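Local coordinates for interleukin-1beta (Gallus gallus, PDB 2WRY), which probably acts as a secreted pro-inflammatory cytokine that binds the interleukin-1 receptor, this chain being the C-terminal beta-trefoil part of a longer protein, at residues A3-R8 and M97-S102; N47-R52 and P66-I71; M78-S83 and F108-L113. All blocks are in the same frame, centred on the assembly; numbering follows the deposited sequence.

Contact 1. Residues A3-R8 and M97-S102; sequences AFRYTR and MRDIDS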
loop_
_atom_site.group_PDB
_atom_site.type_symbol
_atom_site.label_atom_id
_atom_site.label_comp_id
_atom_site.label_asym_id
_atom_site.label_seq_id
_atom_site.Cartn_x
_atom_site.Cartn_y
_atom_site.Cartn_z
ATOM N N ALA A 3 2.599 -9.276 18.398
ATOM C CA ALA A 3 1.725 -8.125 18.052
ATOM C C ALA A 3 0.749 -8.458 16.921
ATOM O O ALA A 3 -0.449 -8.287 17.110
ATOM C CB ALA A 3 2.546 -6.877 17.749
ATOM N N PHE A 4 1.238 -8.943 15.767
ATOM C CA PHE A 4 0.346 -9.437 14.705
ATOM C C PHE A 4 0.806 -10.813 14.198
ATOM O O PHE A 4 2.008 -11.056 14.091
ATOM C CB PHE A 4 0.315 -8.484 13.502
ATOM C CG PHE A 4 0.007 -7.054 13.846
ATOM C CD1 PHE A 4 1.038 -6.131 14.023
ATOM C CD2 PHE A 4 -1.313 -6.630 13.972
ATOM C CE1 PHE A 4 0.765 -4.787 14.337
ATOM C CE2 PHE A 4 -1.599 -5.280 14.285
ATOM C CZ PHE A 4 -0.559 -4.372 14.459
ATOM N N ARG A 5 -0.144 -11.695 13.883
ATOM C CA ARG A 5 0.168 -12.987 13.261
ATOM C C ARG A 5 -0.565 -13.125 11.953
ATOM O O ARG A 5 -1.741 -12.782 11.851
ATOM C CB ARG A 5 -0.249 -14.154 14.153
ATOM C CG ARG A 5 0.697 -14.429 15.291
ATOM C CD ARG A 5 0.236 -15.640 16.113
ATOM N NE ARG A 5 -1.225 -15.715 16.206
ATOM C CZ ARG A 5 -1.984 -14.908 16.947
ATOM N NH1 ARG A 5 -1.436 -13.942 17.683
ATOM N NH2 ARG A 5 -3.304 -15.061 16.939
ATOM N N TYR A 6 0.147 -13.615 10.948
ATOM C CA TYR A 6 -0.380 -13.804 9.600
ATOM C C TYR A 6 -1.548 -14.773 9.615
ATOM O O TYR A 6 -1.486 -15.807 10.274
ATOM C CB TYR A 6 0.744 -14.406 8.763
ATOM C CG TYR A 6 0.431 -14.724 7.326
ATOM C CD1 TYR A 6 -0.113 -15.953 6.963
ATOM C CD2 TYR A 6 0.790 -13.854 6.308
ATOM C CE1 TYR A 6 -0.364 -16.262 5.626
ATOM C CE2 TYR A 6 0.549 -14.146 4.979
ATOM C CZ TYR A 6 -0.027 -15.365 4.638
ATOM O OH TYR A 6 -0.249 -15.671 3.325
ATOM N N THR A 7 -2.609 -14.453 8.872
ATOM C CA THR A 7 -3.714 -15.402 8.702
ATOM C C THR A 7 -3.816 -15.962 7.275
ATOM O O THR A 7 -3.887 -17.187 7.083
ATOM C CB THR A 7 -5.076 -14.815 9.205
ATOM O OG1 THR A 7 -5.499 -13.761 8.357
ATOM C CG2 THR A 7 -4.910 -14.242 10.545
ATOM N N ARG A 8 -3.821 -15.092 6.274
ATOM C CA ARG A 8 -3.949 -15.549 4.892
ATOM C C ARG A 8 -3.661 -14.410 3.964
ATOM O O ARG A 8 -3.691 -13.256 4.400
ATOM C CB ARG A 8 -5.359 -16.070 4.616
ATOM C CG ARG A 8 -6.437 -15.040 4.814
ATOM C CD ARG A 8 -7.789 -15.651 4.462
ATOM N NE ARG A 8 -8.878 -14.732 4.784
ATOM C CZ ARG A 8 -9.456 -14.644 5.981
ATOM N NH1 ARG A 8 -9.049 -15.429 6.982
ATOM N NH2 ARG A 8 -10.442 -13.770 6.173
ATOM N N MET A 97 5.952 -12.780 6.160
ATOM C CA MET A 97 6.228 -12.710 7.591
ATOM C C MET A 97 5.078 -13.280 8.408
ATOM O O MET A 97 3.946 -12.806 8.356
ATOM C CB MET A 97 6.542 -11.264 7.980
ATOM C CG MET A 97 7.904 -10.824 7.460
ATOM S SD MET A 97 8.029 -9.050 7.300
ATOM C CE MET A 97 7.124 -8.779 5.757
ATOM N N ARG A 98 5.363 -14.366 9.109
ATOM C CA ARG A 98 4.396 -15.004 9.959
ATOM C C ARG A 98 4.088 -14.112 11.160
ATOM O O ARG A 98 2.945 -13.977 11.570
ATOM C CB ARG A 98 4.967 -16.357 10.418
ATOM C CG ARG A 98 4.261 -17.012 11.555
ATOM C CD ARG A 98 5.117 -18.188 12.071
ATOM N NE ARG A 98 6.408 -17.709 12.574
ATOM C CZ ARG A 98 7.608 -17.935 12.027
ATOM N NH1 ARG A 98 7.749 -18.678 10.926
ATOM N NH2 ARG A 98 8.683 -17.407 12.601
ATOM N N ASP A 99 5.134 -13.507 11.703
ATOM C CA ASP A 99 5.019 -12.726 12.929
ATOM C C ASP A 99 5.534 -11.317 12.762
ATOM O O ASP A 99 6.638 -11.086 12.258
ATOM C CB ASP A 99 5.795 -13.397 14.066
ATOM C CG ASP A 99 5.207 -14.731 14.463
ATOM O OD1 ASP A 99 4.048 -14.777 14.931
ATOM O OD2 ASP A 99 5.924 -15.740 14.311
ATOM N N ILE A 100 4.723 -10.363 13.217
ATOM C CA ILE A 100 5.137 -8.961 13.282
ATOM C C ILE A 100 5.121 -8.624 14.748
ATOM O O ILE A 100 4.049 -8.403 15.320
ATOM C CB ILE A 100 4.150 -8.014 12.577
ATOM C CG1 ILE A 100 3.935 -8.404 11.121
ATOM C CG2 ILE A 100 4.658 -6.584 12.724
ATOM C CD1 ILE A 100 5.138 -8.306 10.264
ATOM N N ASP A 101 6.302 -8.615 15.359
ATOM C CA ASP A 101 6.397 -8.602 16.809
ATOM C C ASP A 101 7.468 -7.648 17.309
ATOM O O ASP A 101 7.993 -7.807 18.420
ATOM C CB ASP A 101 6.614 -10.030 17.355
ATOM C CG ASP A 101 7.864 -10.709 16.792
ATOM O OD1 ASP A 101 8.585 -10.128 15.932
ATOM O OD2 ASP A 101 8.137 -11.855 17.228
ATOM N N SER A 102 7.765 -6.642 16.488
ATOM C CA SER A 102 8.688 -5.574 16.861
ATOM C C SER A 102 8.284 -4.245 16.209
ATOM O O SER A 102 7.621 -4.230 15.155
ATOM C CB SER A 102 10.106 -5.925 16.420
ATOM O OG SER A 102 10.201 -5.955 14.996
#

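Contact 2. Residues N47-R52 and P66-I71; sequences NIALYR and PVALGI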
loop_
_atom_site.group_PDB
_atom_site.type_symbol
_atom_site.label_atom_id
_atom_site.label_comp_id
_atom_site.label_asym_id
_atom_site.label_seq_id
_atom_site.Cartn_x
_atom_site.Cartn_y
_atom_site.Cartn_z
ATOM N N ASN A 47 -0.736 -8.659 -3.264
ATOM C CA ASN A 47 -1.045 -9.850 -2.499
ATOM C C ASN A 47 -1.180 -9.319 -1.084
ATOM O O ASN A 47 -0.171 -9.009 -0.427
ATOM C CB ASN A 47 0.085 -10.883 -2.593
ATOM C CG ASN A 47 -0.448 -12.316 -2.746
ATOM O OD1 ASN A 47 -1.592 -12.638 -2.370
ATOM N ND2 ASN A 47 0.412 -13.200 -3.233
ATOM N N ILE A 48 -2.420 -9.142 -0.650
ATOM C CA ILE A 48 -2.710 -8.531 0.647
ATOM C C ILE A 48 -2.728 -9.580 1.742
ATOM O O ILE A 48 -3.607 -10.454 1.776
ATOM C CB ILE A 48 -4.026 -7.724 0.630
ATOM C CG1 ILE A 48 -3.939 -6.656 -0.475
ATOM C CG2 ILE A 48 -4.270 -7.106 2.029
ATOM C CD1 ILE A 48 -5.098 -5.662 -0.502
ATOM N N ALA A 49 -1.715 -9.532 2.604
ATOM C CA ALA A 49 -1.630 -10.495 3.712
ATOM C C ALA A 49 -2.423 -9.950 4.878
ATOM O O ALA A 49 -2.106 -8.870 5.409
ATOM C CB ALA A 49 -0.193 -10.682 4.147
ATOM N N LEU A 50 -3.451 -10.680 5.277
ATOM C CA LEU A 50 -4.230 -10.288 6.435
ATOM C C LEU A 50 -3.637 -10.833 7.722
ATOM O O LEU A 50 -3.284 -12.016 7.793
ATOM C CB LEU A 50 -5.689 -10.748 6.249
ATOM C CG LEU A 50 -6.721 -10.481 7.334
ATOM C CD1 LEU A 50 -6.893 -8.983 7.536
ATOM C CD2 LEU A 50 -8.051 -11.196 6.972
ATOM N N TYR A 51 -3.540 -9.971 8.735
ATOM C CA TYR A 51 -3.020 -10.338 10.053
ATOM C C TYR A 51 -4.120 -10.281 11.107
ATOM O O TYR A 51 -5.105 -9.549 10.943
ATOM C CB TYR A 51 -1.855 -9.394 10.433
ATOM C CG TYR A 51 -0.602 -9.712 9.641
ATOM C CD1 TYR A 51 0.431 -10.491 10.204
ATOM C CD2 TYR A 51 -0.455 -9.272 8.321
ATOM C CE1 TYR A 51 1.570 -10.827 9.445
ATOM C CE2 TYR A 51 0.670 -9.589 7.573
ATOM C CZ TYR A 51 1.677 -10.365 8.143
ATOM O OH TYR A 51 2.769 -10.669 7.363
ATOM N N ARG A 52 -3.950 -11.068 12.161
ATOM C CA ARG A 52 -4.734 -10.949 13.392
ATOM C C ARG A 52 -3.859 -10.360 14.506
ATOM O O ARG A 52 -2.738 -10.822 14.709
ATOM C CB ARG A 52 -5.249 -12.321 13.826
ATOM C CG ARG A 52 -6.358 -12.899 12.945
ATOM C CD ARG A 52 -6.828 -14.276 13.464
ATOM N NE ARG A 52 -7.706 -14.953 12.506
ATOM C CZ ARG A 52 -7.566 -16.203 12.066
ATOM N NH1 ARG A 52 -6.575 -16.991 12.485
ATOM N NH2 ARG A 52 -8.446 -16.685 11.209
ATOM N N PRO A 66 -5.432 -5.206 10.012
ATOM C CA PRO A 66 -4.020 -4.952 9.750
ATOM C C PRO A 66 -3.546 -5.867 8.618
ATOM O O PRO A 66 -3.870 -7.067 8.624
ATOM C CB PRO A 66 -3.339 -5.299 11.081
ATOM C CG PRO A 66 -4.294 -6.264 11.796
ATOM C CD PRO A 66 -5.665 -6.098 11.162
ATOM N N VAL A 67 -2.844 -5.296 7.643
ATOM C CA VAL A 67 -2.408 -6.044 6.463
ATOM C C VAL A 67 -0.974 -5.705 6.095
ATOM O O VAL A 67 -0.475 -4.630 6.451
ATOM C CB VAL A 67 -3.303 -5.755 5.212
ATOM C CG1 VAL A 67 -4.746 -6.157 5.457
ATOM C CG2 VAL A 67 -3.237 -4.250 4.784
ATOM N N ALA A 68 -0.304 -6.627 5.380
ATOM C CA ALA A 68 0.933 -6.273 4.673
ATOM C C ALA A 68 0.585 -6.285 3.189
ATOM O O ALA A 68 -0.274 -7.073 2.765
ATOM C CB ALA A 68 2.061 -7.251 4.965
ATOM N N LEU A 69 1.259 -5.440 2.408
ATOM C CA LEU A 69 0.937 -5.262 0.981
ATOM C C LEU A 69 2.091 -5.767 0.129
ATOM O O LEU A 69 3.130 -5.113 0.020
ATOM C CB LEU A 69 0.642 -3.806 0.684
ATOM C CG LEU A 69 -0.491 -3.235 1.546
ATOM C CD1 LEU A 69 -0.655 -1.762 1.238
ATOM C CD2 LEU A 69 -1.790 -4.000 1.265
ATOM N N GLY A 70 1.912 -6.968 -0.425
ATOM C CA GLY A 70 2.916 -7.579 -1.276
ATOM C C GLY A 70 2.699 -7.151 -2.720
ATOM O O GLY A 70 1.558 -7.008 -3.174
ATOM N N ILE A 71 3.793 -6.884 -3.421
ATOM C CA ILE A 71 3.728 -6.508 -4.830
ATOM C C ILE A 71 3.796 -7.820 -5.598
ATOM O O ILE A 71 4.892 -8.406 -5.720
ATOM C CB ILE A 71 4.908 -5.582 -5.223
ATOM C CG1 ILE A 71 5.047 -4.404 -4.239
ATOM C CG2 ILE A 71 4.731 -5.080 -6.656
ATOM C CD1 ILE A 71 3.719 -3.629 -4.036
#

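Contact 3. Residues M78-S83 and F108-L113; sequences MSCVMS and FIFYRL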
loop_
_atom_site.group_PDB
_atom_site.type_symbol
_atom_site.label_atom_id
_atom_site.label_comp_id
_atom_site.label_asym_id
_atom_site.label_seq_id
_atom_site.Cartn_x
_atom_site.Cartn_y
_atom_site.Cartn_z
ATOM N N MET A 78 5.507 -3.547 0.635
ATOM C CA MET A 78 5.559 -2.105 0.937
ATOM C C MET A 78 5.930 -1.906 2.392
ATOM O O MET A 78 5.515 -2.680 3.257
ATOM C CB MET A 78 4.188 -1.458 0.709
ATOM C CG MET A 78 3.693 -1.647 -0.693
ATOM S SD MET A 78 2.332 -0.482 -0.953
ATOM C CE MET A 78 3.178 0.836 -1.752
ATOM N N SER A 79 6.655 -0.838 2.677
ATOM C CA SER A 79 6.926 -0.486 4.091
ATOM C C SER A 79 7.003 1.023 4.245
ATOM O O SER A 79 7.268 1.725 3.286
ATOM C CB SER A 79 8.238 -1.132 4.572
ATOM O OG SER A 79 9.324 -0.554 3.886
ATOM N N CYS A 80 6.777 1.521 5.463
ATOM C CA CYS A 80 6.971 2.944 5.739
ATOM C C CYS A 80 8.139 3.101 6.671
ATOM O O CYS A 80 8.191 2.462 7.726
ATOM C CB CYS A 80 5.727 3.496 6.408
ATOM S SG CYS A 80 4.352 3.412 5.317
ATOM N N VAL A 81 9.063 3.974 6.294
ATOM C CA VAL A 81 10.275 4.172 7.091
ATOM C C VAL A 81 10.676 5.625 7.054
ATOM O O VAL A 81 10.276 6.369 6.139
ATOM C CB VAL A 81 11.458 3.310 6.579
ATOM C CG1 VAL A 81 11.143 1.807 6.651
ATOM C CG2 VAL A 81 11.902 3.723 5.185
ATOM N N MET A 82 11.486 6.035 8.043
ATOM C CA MET A 82 12.043 7.377 8.001
ATOM C C MET A 82 13.210 7.403 7.020
ATOM O O MET A 82 14.103 6.529 7.062
ATOM C CB MET A 82 12.576 7.775 9.378
ATOM C CG MET A 82 12.868 9.244 9.456
ATOM S SD MET A 82 11.364 10.200 9.548
ATOM C CE MET A 82 10.860 10.006 11.264
ATOM N N SER A 83 13.210 8.414 6.171
ATOM C CA SER A 83 14.330 8.699 5.281
ATOM C C SER A 83 14.684 10.166 5.443
ATOM O O SER A 83 13.889 11.069 5.142
ATOM C CB SER A 83 13.976 8.392 3.818
ATOM O OG SER A 83 15.112 8.630 2.978
ATOM N N PHE A 108 5.916 -2.830 8.001
ATOM C CA PHE A 108 5.201 -3.528 6.932
ATOM C C PHE A 108 3.697 -3.526 7.089
ATOM O O PHE A 108 3.008 -3.951 6.172
ATOM C CB PHE A 108 5.628 -4.993 6.888
ATOM C CG PHE A 108 7.040 -5.175 6.419
ATOM C CD1 PHE A 108 7.386 -4.915 5.090
ATOM C CD2 PHE A 108 8.021 -5.615 7.307
ATOM C CE1 PHE A 108 8.694 -5.103 4.631
ATOM C CE2 PHE A 108 9.353 -5.789 6.861
ATOM C CZ PHE A 108 9.682 -5.537 5.536
ATOM N N ILE A 109 3.190 -3.074 8.239
ATOM C CA ILE A 109 1.760 -3.175 8.527
ATOM C C ILE A 109 1.020 -1.872 8.215
ATOM O O ILE A 109 1.464 -0.782 8.576
ATOM C CB ILE A 109 1.493 -3.618 10.009
ATOM C CG1 ILE A 109 2.044 -5.023 10.267
ATOM C CG2 ILE A 109 -0.008 -3.568 10.364
ATOM C CD1 ILE A 109 1.401 -6.105 9.394
ATOM N N PHE A 110 -0.102 -2.022 7.520
ATOM C CA PHE A 110 -1.050 -0.935 7.231
ATOM C C PHE A 110 -2.400 -1.352 7.741
ATOM O O PHE A 110 -2.711 -2.539 7.770
ATOM C CB PHE A 110 -1.147 -0.676 5.720
ATOM C CG PHE A 110 0.163 -0.238 5.104
ATOM C CD1 PHE A 110 1.159 -1.174 4.791
ATOM C CD2 PHE A 110 0.415 1.114 4.849
ATOM C CE1 PHE A 110 2.387 -0.761 4.213
ATOM C CE2 PHE A 110 1.640 1.550 4.289
ATOM C CZ PHE A 110 2.640 0.595 3.982
ATOM N N TYR A 111 -3.220 -0.385 8.158
ATOM C CA TYR A 111 -4.628 -0.687 8.397
ATOM C C TYR A 111 -5.434 -0.428 7.151
ATOM O O TYR A 111 -5.411 0.670 6.574
ATOM C CB TYR A 111 -5.148 0.124 9.572
ATOM C CG TYR A 111 -4.478 -0.298 10.862
ATOM C CD1 TYR A 111 -4.822 -1.507 11.478
ATOM C CD2 TYR A 111 -3.502 0.489 11.460
ATOM C CE1 TYR A 111 -4.237 -1.910 12.667
ATOM C CE2 TYR A 111 -2.881 0.068 12.669
ATOM C CZ TYR A 111 -3.273 -1.132 13.251
ATOM O OH TYR A 111 -2.699 -1.592 14.437
ATOM N N ARG A 112 -6.077 -1.493 6.691
ATOM C CA ARG A 112 -6.962 -1.415 5.550
ATOM C C ARG A 112 -8.281 -0.845 6.057
ATOM O O ARG A 112 -8.932 -1.454 6.918
ATOM C CB ARG A 112 -7.207 -2.809 4.994
ATOM C CG ARG A 112 -8.201 -2.774 3.861
ATOM C CD ARG A 112 -8.334 -4.107 3.129
ATOM N NE ARG A 112 -9.511 -4.075 2.250
ATOM C CZ ARG A 112 -9.757 -4.972 1.295
ATOM N NH1 ARG A 112 -8.901 -5.974 1.067
ATOM N NH2 ARG A 112 -10.857 -4.863 0.550
ATOM N N LEU A 113 -8.656 0.322 5.537
ATOM C CA LEU A 113 -9.857 1.011 6.022
ATOM C C LEU A 113 -10.880 1.001 4.905
ATOM O O LEU A 113 -10.785 1.782 3.961
ATOM C CB LEU A 113 -9.504 2.443 6.455
ATOM C CG LEU A 113 -8.342 2.558 7.452
ATOM C CD1 LEU A 113 -7.937 4.007 7.591
ATOM C CD2 LEU A 113 -8.778 2.019 8.781
HETATM O O HOH W 1 3.581 -4.466 3.636
#

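Contact 1. Residues A3-R8 and M97-S102
With CG anti to its carbonyl carbon (chi1 -53°), the F4 ring turns its CD1 to I100, whose CG2 branch stands anti to its own backbone N; as a directly paired couple the two share one face of the sheet. CG2 then lies at the rim of the ring, near its plane, 3.9 Å from F4 CD1. A flat ring and a beta-branched chain suit this inner side, where I100 is buried and also touches Y51. The backbones pair antiparallel. F4 N reaches I100 O at 2.9 Å, I100 N returns an almost straight bond (179°) to F4 O, and Y6 N continues the series to R98 O. On the outer side the aliphatic part of R5 rests on D99, CG to OD1 3.4 Å, with its guanidinium led away. D99 OD2 is held instead by R98 NE in a 2.7 Å salt bridge, met from above the carboxylate plane. With an alanine in place of D99, the R98 guanidinium is likely to lose its charged mate and be freer to turn. Such a pairing, joining the N-terminal strand to the short strand 99-100 between strands 86-93 and 110-115, belongs to the beta-trefoil of the interleukin-1 family.

Contact 2. Residues N47-R52 and P66-I71
I48 and V67 interlock on one face of this antiparallel pair: the CG2 methyl of I48 fits against the CB and CG1 of V67, 3.6 Å from CG1. The other branch of I48 runs alongside L69, its CG1 3.8 Å from L69 CD2, so one beta-branched residue fills the space against two neighbours. L50, two residues on and on the same face as I48, also comes near P66 O; its CD1 lies 4.1 Å from V67 CG1. The face of A49 and A68 is built differently. A49 CB and A68 CB stand side by side on it, 4.2 Å apart, leaving room for the large ring of Y51, whose CE2 comes within 3.8 Å of A68 CB; a first torsion of -74° swings that ring back along the strand. P66 lays CG and CD of its puckered ring against Y51 O, CG at 3.5 Å, and its carbonyl accepts the Y51 amide. Opposite N47, G70 suits its place because a side chain there would crowd N47 O. A49 and A68 exchange two 2.9 Å bonds, and N47 and G70 likewise bond both ways. The pair lies mid-sheet: 45-53 has strand 4-16 on its other flank, where L50 bonds T7 and R8, and 66-71 is joined by strands 76-83 and 110-115, with F110 bonding V67.

Contact 3. Residues M78-S83 and F108-L113
C80 and F110 make the closest side-chain approach, the sulfur SG lying 3.4 Å from CE2 of the ring. Measured to the ring centroid the sulfur is 4.4 Å off and 61° from the normal, an oblique sulfur-aromatic contact. The neighbouring part of the rim is taken by M78: its CB lies 4.0 Å from F110 CE1, and its carbonyl oxygen sits at the ring edge, in plane, where the aromatic C-H groups point. F108 uses the same oxygen, with CD1 3.4 Å from M78 O, near the plane of its own ring, and touches the CB of S79 obliquely with CD1 and CE1. Thus one carbonyl is bordered by two phenyl edges. A water completes the group, donating to M78 O and to F108 O, each at 2.7 Å, and it too lies in the plane of the F110 ring.

Both phenylalanines have CG anti to the carbonyl carbon (chi1 -69° at F108, -62° at F110), which brings the F108 ring to M78 and S79 and extends an F110 side chain already directed at the strand. Further out, M97 and E92 touch F108, L69 packs on both M78 and F110, and F128 and S125 lie against C80. S79 turns its hydroxyl away to E92, leaving its CB for F108. Phenylalanine suits these sites because it fills volume without a polar end to satisfy. The chemistry is that of an apolar core: between these two segments one water bridges M78 O and F108 O and ring edges border M78 O, whereas strand 76-83 pairs with other strands, as in M78 with L69.

In the fold
Contact 1 lies at the surface, its centre about 17 Å from the centre of the chain, whereas contacts 2 and 3 are buried, their centres about 9 and 7 Å from that point. All three reach the same curled antiparallel sheet. Strand 4-16 of contact 1 lies next to strand 45-53 of contact 2 in it, and the Y51 hydroxyl reaches M97 O; strand 66-71 of contact 2 neighbours both 76-83 and 110-115 of contact 3. F4 and I100 of contact 1 also pack on I109. The chemistry of the three contacts follows depth: backbone pairing with a charged outer side in contact 1, pairing with interlocked aliphatic chains in contact 2, and rings, sulfur and one bridging water in contact 3.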